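Side-chain contact in polysaccharide deacetylase (Bacillus cereus, PDB 4HD5), which probably hydrolyses carbon-nitrogen bonds other than peptide bonds, as a zinc-binding member of the NodB-like polysaccharide deacetylase family: residues N210-N213 and A214-V217. Sequence-based numbering, arbitrary orientation.
Sequences NNMN and AFRV
Arg216 reaches back along the first turns of helix 211-221 to Asn213, giving the amide oxygen a side-chain donor. The helix is the crossover of a beta-alpha-beta unit, between parallel strands 199-206 and 230-234 of the deacetylase barrel. Arg216 NH2 donates a hydrogen bond to Asn213 OD1 (2.9 Å) from within the plane of the amide carbonyl, but the bond is bent, with an N-H...O angle of 136°, and the oxygen stands out of the guanidinium plane; the two flat groups are turned 63° against each other. A bend at chi3 (-82°) curls the arginine chain back and lays its guanidinium over the backbone, with Met212 O 3.7 Å above the centre of one face. That carbonyl oxygen already accepts the backbone N-H of Arg216, at 3.0 Å from N to O, so the arginine meets it twice, by a hydrogen bond and by a face. Asn211 O and Asn213 O are taken in the same i to i+4 way by the N atoms of Phe215 and Val217, and Asn213 N gives to Asn210 O at 2.7 Å. The remaining asparagine groups find partners beyond the helix: Asn213 ND2 donates to Ile152 O, Asn210 OD1 accepts from Ile152 N, and ND2 of the buried Asn211 donates to Glu232 OE1. Asn211 lies near the metal site, its side chain about 6 Å from that of the zinc ligand Asp206. On the flank toward helix 247-255, Met212 and Phe215 run alongside each other in a Met-aromatic contact, Met212 SD 5.2 Å from the ring centroid. Bends at chi2 and chi3 fold the Met212 chain so that its methyl CE comes obliquely to the ring, 3.8 Å from Phe215 CD2.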
loop_
_atom_site.group_PDB
_atom_site.type_symbol
_atom_site.label_atom_id
_atom_site.label_comp_id
_atom_site.label_asym_id
_atom_site.label_seq_id
_atom_site.Cartn_x
_atom_site.Cartn_y
_atom_site.Cartn_z
ATOM N N ASN A 210 -2.922 -23.836 6.913
ATOM C CA ASN A 210 -1.685 -23.889 6.134
ATOM C C ASN A 210 -1.026 -22.507 5.967
ATOM O O ASN A 210 0.139 -22.418 5.606
ATOM C CB ASN A 210 -1.911 -24.579 4.787
ATOM C CG ASN A 210 -2.847 -23.807 3.894
ATOM O OD1 ASN A 210 -2.656 -22.617 3.674
ATOM N ND2 ASN A 210 -3.878 -24.472 3.387
ATOM N N ASN A 211 -1.758 -21.438 6.260
ATOM C CA ASN A 211 -1.164 -20.106 6.308
ATOM C C ASN A 211 -0.124 -19.929 7.418
ATOM O O ASN A 211 0.617 -18.951 7.425
ATOM C CB ASN A 211 -2.250 -19.049 6.430
ATOM C CG ASN A 211 -3.045 -18.871 5.136
ATOM O OD1 ASN A 211 -2.895 -19.618 4.151
ATOM N ND2 ASN A 211 -3.866 -17.868 5.129
ATOM N N MET A 212 -0.068 -20.871 8.357
ATOM C CA MET A 212 1.086 -20.968 9.243
ATOM C C MET A 212 2.370 -21.277 8.439
ATOM O O MET A 212 3.463 -20.841 8.820
ATOM C CB MET A 212 0.853 -22.016 10.331
ATOM C CG MET A 212 -0.193 -21.610 11.355
ATOM S SD MET A 212 0.256 -20.119 12.261
ATOM C CE MET A 212 1.556 -20.767 13.317
ATOM N N ASN A 213 2.244 -21.981 7.315
ATOM C CA ASN A 213 3.401 -22.161 6.409
ATOM C C ASN A 213 3.916 -20.817 5.904
ATOM O O ASN A 213 5.127 -20.603 5.835
ATOM C CB ASN A 213 3.080 -23.063 5.211
ATOM C CG ASN A 213 2.773 -24.497 5.611
ATOM O OD1 ASN A 213 3.101 -24.931 6.713
ATOM N ND2 ASN A 213 2.140 -25.241 4.707
ATOM N N ALA A 214 2.995 -19.910 5.570
ATOM C CA ALA A 214 3.381 -18.575 5.091
ATOM C C ALA A 214 4.059 -17.794 6.200
ATOM O O ALA A 214 5.049 -17.124 5.965
ATOM C CB ALA A 214 2.179 -17.809 4.564
ATOM N N PHE A 215 3.512 -17.898 7.407
ATOM C CA PHE A 215 4.077 -17.262 8.597
ATOM C C PHE A 215 5.528 -17.707 8.838
ATOM O O PHE A 215 6.412 -16.872 9.047
ATOM C CB PHE A 215 3.171 -17.587 9.795
ATOM C CG PHE A 215 3.639 -17.036 11.115
ATOM C CD1 PHE A 215 3.985 -15.709 11.256
ATOM C CD2 PHE A 215 3.675 -17.853 12.234
ATOM C CE1 PHE A 215 4.393 -15.204 12.479
ATOM C CE2 PHE A 215 4.077 -17.355 13.467
ATOM C CZ PHE A 215 4.430 -16.024 13.586
ATOM N N ARG A 216 5.778 -19.007 8.776
ATOM C CA ARG A 216 7.136 -19.524 8.991
ATOM C C ARG A 216 8.129 -19.033 7.932
ATOM O O ARG A 216 9.267 -18.702 8.253
ATOM C CB ARG A 216 7.122 -21.050 9.069
ATOM C CG ARG A 216 6.527 -21.556 10.376
ATOM C CD ARG A 216 6.714 -23.057 10.538
ATOM N NE ARG A 216 5.695 -23.813 9.811
ATOM C CZ ARG A 216 4.495 -24.150 10.290
ATOM N NH1 ARG A 216 4.121 -23.809 11.524
ATOM N NH2 ARG A 216 3.656 -24.840 9.522
ATOM N N VAL A 217 7.684 -18.939 6.680
ATOM C CA VAL A 217 8.541 -18.420 5.609
ATOM C C VAL A 217 8.880 -16.950 5.857
ATOM O O VAL A 217 10.044 -16.548 5.764
ATOM C CB VAL A 217 7.889 -18.618 4.231
ATOM C CG1 VAL A 217 8.595 -17.794 3.162
ATOM C CG2 VAL A 217 7.886 -20.099 3.869
#